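Local coordinates for putative secreted protein (Streptomyces sp. SirexAA-E, PDB 4PEY) that hydrolyses laminarin and laminarioligosaccharides as an exo-beta-1,3-glucanase of glycoside hydrolase family 55, releasing glucose and laminaribiose, at residues A[155-160]-A[174-179]; A[189-194]-A[452-457]. The protein carries 1 engineered substitution. All coordinates share one frame; numbering follows the deposited sequence.

Contact 1 (A[155-160]-A[174-179]); sequences GGYIAD and QWYTRD
Tyr157, Ile158 and Ala159 pair in register with Tyr176, Thr177 and Arg178 as parallel strands on successive coils of a beta-helix, their axes 4.8 Å apart. The backbone ladder runs from Tyr176 N to Gly156 O, Ile158 N to Tyr176 O, Arg178 N to Ile158 O (2.9 Å) and Asp160 N to Arg178 O. Gln174 prolongs it with its side chain: bent at chi2 (-84°), it brings NE2 to Gly155 O at 2.8 Å, within the carbonyl plane, while Tyr497 holds OE1.

The register aligns equivalent positions of successive coils. The tyrosines lie side by side and point the same way, Tyr176 CD2 3.8 Å from Tyr157 CD1, which meets the Tyr176 ring at its edge. On the other sheet face Ile158 and Thr177, both beta-branched and suited to extended chain, touch through their CG2 methyls.

Charge gathers round Arg178, whose guanidinium lays one face over Ala159 CB, a methyl small enough to fit beneath it; NH1 bridges to Asp179 OD2 and to Glu221, NH2 to Asp397.

Glycine suits the place beside Trp175, letting the indole lie flat against the backbone: Gly156 CA sits 3.4 Å from the centroid of the six-membered ring, 7° off the normal.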
ATOM      1  N   GLY A 155       2.601 -10.180   3.331  1.00 11.62           N
ATOM      2  CA  GLY A 155       1.568  -9.213   2.977  1.00 10.74           C
ATOM      3  C   GLY A 155       1.269  -8.291   4.153  1.00 11.47           C
ATOM      4  O   GLY A 155       2.099  -8.157   5.052  1.00 13.26           O
ATOM      5  N   GLY A 156       0.108  -7.640   4.173  1.00 11.28           N
ATOM      6  CA  GLY A 156      -0.890  -7.686   3.127  1.00 10.93           C
ATOM      7  C   GLY A 156      -1.995  -6.730   3.544  1.00 10.47           C
ATOM      8  O   GLY A 156      -1.988  -6.209   4.669  1.00 11.25           O
ATOM      9  N   TYR A 157      -2.953  -6.506   2.657  1.00 11.13           N
ATOM     10  CA  TYR A 157      -3.941  -5.451   2.869  1.00 10.69           C
ATOM     11  C   TYR A 157      -5.311  -5.838   2.324  1.00  9.43           C
ATOM     12  O   TYR A 157      -5.454  -6.093   1.134  1.00 10.48           O
ATOM     13  CB  TYR A 157      -3.449  -4.149   2.213  1.00 10.75           C
ATOM     14  CG  TYR A 157      -4.396  -2.974   2.344  1.00  9.82           C
ATOM     15  CD1 TYR A 157      -4.286  -2.077   3.406  1.00 10.29           C
ATOM     16  CD2 TYR A 157      -5.404  -2.764   1.404  1.00  9.79           C
ATOM     17  CE1 TYR A 157      -5.164  -0.998   3.531  1.00 11.26           C
ATOM     18  CE2 TYR A 157      -6.282  -1.692   1.514  1.00 10.12           C
ATOM     19  CZ  TYR A 157      -6.163  -0.815   2.580  1.00 10.59           C
ATOM     20  OH  TYR A 157      -7.030   0.252   2.680  1.00 12.04           O
ATOM     21  N   ILE A 158      -6.309  -5.896   3.206  1.00  9.68           N
ATOM     22  CA  ILE A 158      -7.706  -6.077   2.801  1.00 11.33           C
ATOM     23  C   ILE A 158      -8.528  -4.908   3.337  1.00 11.12           C
ATOM     24  O   ILE A 158      -8.415  -4.561   4.518  1.00 11.80           O
ATOM     25  CB  ILE A 158      -8.305  -7.410   3.334  1.00 11.25           C
ATOM     26  CG1 ILE A 158      -7.634  -8.618   2.669  1.00 12.33           C
ATOM     27  CG2 ILE A 158      -9.831  -7.451   3.113  1.00 11.77           C
ATOM     28  CD1 ILE A 158      -7.852  -9.934   3.420  1.00 13.66           C
ATOM     29  N   ALA A 159      -9.336  -4.292   2.478  1.00 10.91           N
ATOM     30  CA  ALA A 159     -10.240  -3.230   2.922  1.00 10.24           C
ATOM     31  C   ALA A 159     -11.607  -3.358   2.283  1.00 10.37           C
ATOM     32  O   ALA A 159     -11.733  -3.796   1.141  1.00 10.77           O
ATOM     33  CB  ALA A 159      -9.664  -1.855   2.621  1.00 10.59           C
ATOM     34  N   ASP A 160     -12.624  -2.958   3.040  1.00 10.52           N
ATOM     35  CA  ASP A 160     -13.989  -2.834   2.534  1.00  9.87           C
ATOM     36  C   ASP A 160     -14.469  -4.114   1.860  1.00 11.05           C
ATOM     37  O   ASP A 160     -15.169  -4.067   0.852  1.00 12.20           O
ATOM     38  CB  ASP A 160     -14.101  -1.641   1.565  1.00 12.09           C
ATOM     39  CG  ASP A 160     -15.520  -1.104   1.478  1.00 14.04           C
ATOM     40  OD1 ASP A 160     -16.294  -1.401   2.403  1.00 15.33           O
ATOM     41  OD2 ASP A 160     -15.872  -0.391   0.507  1.00 14.16           O
ATOM     42  N   GLN A 174       2.400 -11.149   8.668  1.00 12.10           N
ATOM     43  CA  GLN A 174       1.623 -10.052   9.207  1.00 11.42           C
ATOM     44  C   GLN A 174       0.516  -9.714   8.220  1.00 11.49           C
ATOM     45  O   GLN A 174       0.548 -10.168   7.071  1.00 12.68           O
ATOM     46  CB  GLN A 174       2.520  -8.835   9.494  1.00 10.09           C
ATOM     47  CG  GLN A 174       3.091  -8.115   8.256  1.00 10.24           C
ATOM     48  CD  GLN A 174       4.369  -8.738   7.705  1.00 10.99           C
ATOM     49  OE1 GLN A 174       5.331  -9.002   8.440  1.00 12.56           O
ATOM     50  NE2 GLN A 174       4.395  -8.948   6.393  1.00 12.92           N
ATOM     51  N   TRP A 175      -0.464  -8.931   8.659  1.00 12.04           N
ATOM     52  CA  TRP A 175      -1.570  -8.553   7.788  1.00 11.38           C
ATOM     53  C   TRP A 175      -2.334  -7.398   8.393  1.00 11.46           C
ATOM     54  O   TRP A 175      -2.417  -7.301   9.618  1.00 11.72           O
ATOM     55  CB  TRP A 175      -2.524  -9.739   7.559  1.00 12.67           C
ATOM     56  CG  TRP A 175      -3.316  -9.586   6.302  1.00 10.79           C
ATOM     57  CD1 TRP A 175      -4.510  -8.930   6.145  1.00 11.81           C
ATOM     58  CD2 TRP A 175      -2.935 -10.044   5.002  1.00 11.65           C
ATOM     59  NE1 TRP A 175      -4.902  -8.974   4.827  1.00 11.88           N
ATOM     60  CE2 TRP A 175      -3.953  -9.652   4.105  1.00 11.56           C
ATOM     61  CE3 TRP A 175      -1.839 -10.771   4.512  1.00 11.47           C
ATOM     62  CZ2 TRP A 175      -3.907  -9.958   2.738  1.00 10.60           C
ATOM     63  CZ3 TRP A 175      -1.792 -11.073   3.154  1.00 11.28           C
ATOM     64  CH2 TRP A 175      -2.822 -10.663   2.282  1.00 10.71           C
ATOM     65  N   TYR A 176      -2.892  -6.539   7.535  1.00 11.87           N
ATOM     66  CA  TYR A 176      -3.830  -5.499   7.959  1.00 10.61           C
ATOM     67  C   TYR A 176      -5.165  -5.646   7.243  1.00 10.54           C
ATOM     68  O   TYR A 176      -5.214  -5.752   6.018  1.00 11.09           O
ATOM     69  CB  TYR A 176      -3.267  -4.091   7.706  1.00 10.69           C
ATOM     70  CG  TYR A 176      -4.220  -2.978   8.118  1.00 10.16           C
ATOM     71  CD1 TYR A 176      -4.773  -2.943   9.400  1.00 10.26           C
ATOM     72  CD2 TYR A 176      -4.569  -1.966   7.227  1.00 11.50           C
ATOM     73  CE1 TYR A 176      -5.640  -1.922   9.778  1.00 11.42           C
ATOM     74  CE2 TYR A 176      -5.434  -0.938   7.600  1.00 10.91           C
ATOM     75  CZ  TYR A 176      -5.961  -0.921   8.873  1.00 11.01           C
ATOM     76  OH  TYR A 176      -6.814   0.103   9.227  1.00 11.62           O
ATOM     77  N   THR A 177      -6.244  -5.644   8.017  1.00  9.79           N
ATOM     78  CA  THR A 177      -7.597  -5.697   7.480  1.00 10.80           C
ATOM     79  C   THR A 177      -8.374  -4.534   8.073  1.00 10.00           C
ATOM     80  O   THR A 177      -8.351  -4.350   9.299  1.00 11.01           O
ATOM     81  CB  THR A 177      -8.309  -7.030   7.843  1.00 10.69           C
ATOM     82  OG1 THR A 177      -7.479  -8.143   7.488  1.00 11.92           O
ATOM     83  CG2 THR A 177      -9.675  -7.151   7.151  1.00 11.08           C
ATOM     84  N   ARG A 178      -9.054  -3.740   7.243  1.00 11.40           N
ATOM     85  CA  ARG A 178      -9.939  -2.719   7.815  1.00 11.72           C
ATOM     86  C   ARG A 178     -11.319  -2.680   7.184  1.00 10.67           C
ATOM     87  O   ARG A 178     -11.504  -3.012   6.007  1.00 10.86           O
ATOM     88  CB  ARG A 178      -9.320  -1.317   7.755  1.00 16.38           C
ATOM     89  CG  ARG A 178      -9.275  -0.669   6.409  1.00 15.34           C
ATOM     90  CD  ARG A 178      -9.173   0.886   6.489  1.00 13.81           C
ATOM     91  NE  ARG A 178      -9.167   1.409   5.127  1.00 11.74           N
ATOM     92  CZ  ARG A 178     -10.254   1.520   4.361  1.00 10.49           C
ATOM     93  NH1 ARG A 178     -11.456   1.213   4.841  1.00 12.26           N
ATOM     94  NH2 ARG A 178     -10.137   1.941   3.109  1.00 11.16           N
ATOM     95  N   ASP A 179     -12.286  -2.312   8.021  1.00 11.33           N
ATOM     96  CA  ASP A 179     -13.636  -1.953   7.594  1.00 11.81           C
ATOM     97  C   ASP A 179     -14.217  -3.022   6.680  1.00 11.91           C
ATOM     98  O   ASP A 179     -14.551  -2.776   5.523  1.00 13.38           O
ATOM     99  CB  ASP A 179     -13.603  -0.572   6.939  1.00 12.67           C
ATOM    100  CG  ASP A 179     -13.040   0.481   7.878  1.00 13.73           C
ATOM    101  OD1 ASP A 179     -13.086   0.244   9.105  1.00 12.23           O
ATOM    102  OD2 ASP A 179     -12.544   1.523   7.411  1.00 14.15           O
TER

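Contact 2 (A[189-194]-A[452-457]); sequences VWNMTF and TIFYQN
Asn191 and Thr193 face Ile453 and Phe454 across the seam between two coiled beta domains, strand 191-194 belonging to the N-terminal one and strand 454-457 to the C-terminal one. The strand axes pass 8.3 Å apart at a crossing angle of -150°, too far for backbone pairing, so side chains and one water bridge the distance.

Asn191 carries the polar part. Its CB leaves the backbone toward the other strand, and with CG anti to the backbone N (chi1 173°) the amide is carried on in that direction. At CG the group divides. OD1 turns back to its own strand and accepts the Thr193 hydroxyl, OG1 to OD1 2.8 Å, a link that helps fix the rotation of the amide. ND2 reaches across, 3.6 Å from Phe454 CE1, the amide plane 19° from that of the ring. To one side of the ring contact, ND2 donates to a water at 2.9 Å, which donates to Tyr455 O, also at 2.9 Å; Gly493 O offers ND2 a second, weak bond.

The remaining contacts are apolar. Thr193 CB lies at the edge of the Phe454 ring, 4.0 Å from CD1, and the CG2 methyl of Thr193 meets Ile453 CG2 at 3.9 Å. Threonine suits this spot because it offers a hydroxyl to its own strand and a methyl to the other.

Asparagine suits its place by pairing an acceptor, for Thr193, with a donor, for the water. The chemistry implies a buried interface in which hydrocarbon touches hydrocarbon, while the water links Asn191 ND2 to Tyr455 O, 3.8 Å away, too far to bond directly.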
ATOM      1  N   VAL A 189       0.636 -14.865  13.021  1.00 14.29           N
ATOM      2  CA  VAL A 189       2.040 -15.264  13.068  1.00 14.08           C
ATOM      3  C   VAL A 189       2.844 -14.235  13.871  1.00 14.60           C
ATOM      4  O   VAL A 189       3.191 -14.506  15.024  1.00 15.99           O
ATOM      5  CB  VAL A 189       2.600 -15.457  11.645  1.00 15.01           C
ATOM      6  CG1 VAL A 189       4.090 -15.794  11.675  1.00 15.31           C
ATOM      7  CG2 VAL A 189       1.816 -16.571  10.953  1.00 16.93           C
ATOM      8  N   TRP A 190       3.107 -13.055  13.297  1.00 13.60           N
ATOM      9  CA  TRP A 190       3.802 -11.997  14.049  1.00 12.58           C
ATOM     10  C   TRP A 190       2.931 -10.780  14.370  1.00 12.72           C
ATOM     11  O   TRP A 190       3.079 -10.185  15.440  1.00 13.48           O
ATOM     12  CB  TRP A 190       5.042 -11.498  13.298  1.00 13.81           C
ATOM     13  CG  TRP A 190       6.104 -12.538  13.062  1.00 12.62           C
ATOM     14  CD1 TRP A 190       6.245 -13.744  13.689  1.00 14.41           C
ATOM     15  CD2 TRP A 190       7.149 -12.462  12.092  1.00 13.07           C
ATOM     16  NE1 TRP A 190       7.329 -14.419  13.174  1.00 15.70           N
ATOM     17  CE2 TRP A 190       7.905 -13.649  12.195  1.00 14.86           C
ATOM     18  CE3 TRP A 190       7.534 -11.492  11.162  1.00 12.33           C
ATOM     19  CZ2 TRP A 190       9.007 -13.905  11.384  1.00 14.31           C
ATOM     20  CZ3 TRP A 190       8.629 -11.741  10.362  1.00 13.24           C
ATOM     21  CH2 TRP A 190       9.357 -12.941  10.477  1.00 13.82           C
ATOM     22  N   ASN A 191       2.042 -10.398  13.453  1.00 12.55           N
ATOM     23  CA  ASN A 191       1.290  -9.154  13.630  1.00 12.02           C
ATOM     24  C   ASN A 191       0.074  -9.090  12.730  1.00 11.60           C
ATOM     25  O   ASN A 191       0.170  -8.619  11.597  1.00 11.60           O
ATOM     26  CB  ASN A 191       2.193  -7.940  13.360  1.00 13.36           C
ATOM     27  CG  ASN A 191       1.429  -6.614  13.360  1.00 11.50           C
ATOM     28  OD1 ASN A 191       0.363  -6.493  13.962  1.00 13.16           O
ATOM     29  ND2 ASN A 191       1.973  -5.619  12.659  1.00 13.02           N
ATOM     30  N   MET A 192      -1.053  -9.571  13.193  1.00 13.38           N
ATOM     31  CA  MET A 192      -2.306  -9.412  12.500  1.00 12.40           C
ATOM     32  C   MET A 192      -3.149  -8.319  13.144  1.00 10.50           C
ATOM     33  O   MET A 192      -3.547  -8.427  14.278  1.00 12.89           O
ATOM     34  CB  MET A 192      -3.089 -10.734  12.468  1.00 15.96           C
ATOM     35  CG  MET A 192      -2.666 -11.783  11.445  1.00 24.94           C
ATOM     36  SD  MET A 192      -0.875 -12.123  11.261  1.00 26.85           S
ATOM     37  CE  MET A 192      -0.902 -13.233   9.857  1.00 22.24           C
ATOM     38  N   THR A 193      -3.341  -7.245  12.410  1.00 12.05           N
ATOM     39  CA  THR A 193      -4.040  -6.071  12.918  1.00 12.21           C
ATOM     40  C   THR A 193      -5.375  -5.867  12.184  1.00 11.06           C
ATOM     41  O   THR A 193      -5.479  -6.079  10.963  1.00 11.29           O
ATOM     42  CB  THR A 193      -3.144  -4.804  12.795  1.00 12.72           C
ATOM     43  OG1 THR A 193      -1.998  -4.952  13.641  1.00 12.16           O
ATOM     44  CG2 THR A 193      -3.887  -3.528  13.190  1.00 13.18           C
ATOM     45  N   PHE A 194      -6.391  -5.472  12.949  1.00 11.04           N
ATOM     46  CA  PHE A 194      -7.756  -5.280  12.466  1.00 11.78           C
ATOM     47  C   PHE A 194      -8.288  -3.941  12.963  1.00 11.86           C
ATOM     48  O   PHE A 194      -8.149  -3.632  14.149  1.00 12.49           O
ATOM     49  CB  PHE A 194      -8.677  -6.395  12.979  1.00 11.08           C
ATOM     50  CG  PHE A 194      -8.124  -7.784  12.798  1.00 11.94           C
ATOM     51  CD1 PHE A 194      -7.252  -8.329  13.736  1.00 12.98           C
ATOM     52  CD2 PHE A 194      -8.484  -8.552  11.698  1.00 12.68           C
ATOM     53  CE1 PHE A 194      -6.739  -9.607  13.570  1.00 12.54           C
ATOM     54  CE2 PHE A 194      -7.975  -9.842  11.530  1.00 13.07           C
ATOM     55  CZ  PHE A 194      -7.102 -10.369  12.464  1.00 12.75           C
ATOM     56  N   THR A 452      -1.050   5.783  13.680  1.00 11.84           N
ATOM     57  CA  THR A 452      -0.740   4.720  12.732  1.00 11.23           C
ATOM     58  C   THR A 452      -1.383   3.430  13.194  1.00 12.42           C
ATOM     59  O   THR A 452      -1.180   3.004  14.335  1.00 12.09           O
ATOM     60  CB  THR A 452       0.785   4.503  12.571  1.00 11.34           C
ATOM     61  OG1 THR A 452       1.347   5.639  11.911  1.00 12.28           O
ATOM     62  CG2 THR A 452       1.077   3.246  11.738  1.00 12.54           C
ATOM     63  N   ILE A 453      -2.172   2.828  12.307  1.00 10.63           N
ATOM     64  CA  ILE A 453      -2.773   1.530  12.551  1.00 11.23           C
ATOM     65  C   ILE A 453      -2.178   0.575  11.524  1.00 11.34           C
ATOM     66  O   ILE A 453      -2.435   0.708  10.326  1.00 11.31           O
ATOM     67  CB  ILE A 453      -4.307   1.569  12.450  1.00 11.25           C
ATOM     68  CG1 ILE A 453      -4.883   2.531  13.496  1.00 12.48           C
ATOM     69  CG2 ILE A 453      -4.894   0.166  12.653  1.00 12.20           C
ATOM     70  CD1 ILE A 453      -6.347   2.831  13.297  1.00 13.01           C
ATOM     71  N   PHE A 454      -1.358  -0.347  12.039  1.00 11.11           N
ATOM     72  CA  PHE A 454      -0.509  -1.301  11.309  1.00  9.37           C
ATOM     73  C   PHE A 454       0.739  -0.675  10.672  1.00  9.77           C
ATOM     74  O   PHE A 454       0.654   0.191   9.797  1.00 10.82           O
ATOM     75  CB  PHE A 454      -1.263  -2.071  10.217  1.00 11.15           C
ATOM     76  CG  PHE A 454      -0.397  -3.106   9.538  1.00  9.68           C
ATOM     77  CD1 PHE A 454      -0.337  -4.410  10.021  1.00 12.16           C
ATOM     78  CD2 PHE A 454       0.387  -2.768   8.440  1.00 10.32           C
ATOM     79  CE1 PHE A 454       0.478  -5.360   9.409  1.00 12.59           C
ATOM     80  CE2 PHE A 454       1.206  -3.702   7.836  1.00 11.99           C
ATOM     81  CZ  PHE A 454       1.247  -5.002   8.311  1.00 11.83           C
ATOM     82  N   TYR A 455       1.898  -1.171  11.089  1.00  9.48           N
ATOM     83  CA  TYR A 455       3.164  -0.801  10.470  1.00 10.38           C
ATOM     84  C   TYR A 455       3.990  -2.046  10.216  1.00 10.08           C
ATOM     85  O   TYR A 455       4.112  -2.907  11.094  1.00 11.84           O
ATOM     86  CB  TYR A 455       3.952   0.169  11.356  1.00 10.66           C
ATOM     87  CG  TYR A 455       5.268   0.643  10.771  1.00 10.30           C
ATOM     88  CD1 TYR A 455       5.310   1.266   9.529  1.00 11.31           C
ATOM     89  CD2 TYR A 455       6.470   0.492  11.472  1.00 11.15           C
ATOM     90  CE1 TYR A 455       6.503   1.720   8.990  1.00 11.04           C
ATOM     91  CE2 TYR A 455       7.680   0.955  10.947  1.00 11.61           C
ATOM     92  CZ  TYR A 455       7.690   1.570   9.705  1.00 11.75           C
ATOM     93  OH  TYR A 455       8.873   2.034   9.163  1.00 11.62           O
ATOM     94  N   GLN A 456       4.548  -2.142   9.013  1.00 10.22           N
ATOM     95  CA  GLN A 456       5.516  -3.192   8.695  1.00  9.74           C
ATOM     96  C   GLN A 456       6.774  -2.565   8.130  1.00 10.41           C
ATOM     97  O   GLN A 456       6.716  -1.813   7.147  1.00 10.86           O
ATOM     98  CB  GLN A 456       4.949  -4.209   7.696  1.00 10.92           C
ATOM     99  CG  GLN A 456       5.915  -5.394   7.414  1.00  9.73           C
ATOM    100  CD  GLN A 456       6.873  -5.147   6.255  1.00  9.94           C
ATOM    101  OE1 GLN A 456       6.463  -4.728   5.168  1.00 13.28           O
ATOM    102  NE2 GLN A 456       8.164  -5.404   6.489  1.00 10.25           N
ATOM    103  N   ASN A 457       7.907  -2.865   8.761  1.00  9.99           N
ATOM    104  CA  ASN A 457       9.201  -2.420   8.285  1.00  9.51           C
ATOM    105  C   ASN A 457      10.197  -3.564   8.233  1.00 10.07           C
ATOM    106  O   ASN A 457      10.115  -4.502   9.029  1.00 11.75           O
ATOM    107  CB  ASN A 457       9.758  -1.318   9.187  1.00 10.83           C
ATOM    108  CG  ASN A 457      11.252  -1.123   9.007  1.00 11.28           C
ATOM    109  OD1 ASN A 457      12.067  -1.728   9.713  1.00 11.57           O
ATOM    110  ND2 ASN A 457      11.623  -0.279   8.052  1.00 12.03           N
TER
HETATM  111  O   HOH W   1       4.363  -5.809  11.012  1.00 14.65           O

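Overall arrangement
The centres of the two contacts are 9 Å apart, and along the chain both segments of contact 1 precede those of contact 2. Strands 174-178 and 191-198 are parallel neighbours, so three successive rungs of the N-terminal coil, 157-159, 174-178 and 191-198, climb to the place where strand 450-458 arrives from the C-terminal domain, more than 250 residues later. Contact 1 thus builds within one domain and contact 2 joins it to the other. Both lie near the substrate-binding site: by nearest atoms, the Gln174 side chain is about 6 Å and that of Phe454 about 10 Å from a bound glucose unit, and residues 452-457 lead into Ala458, the engineered residue at the inferred proton-donor position.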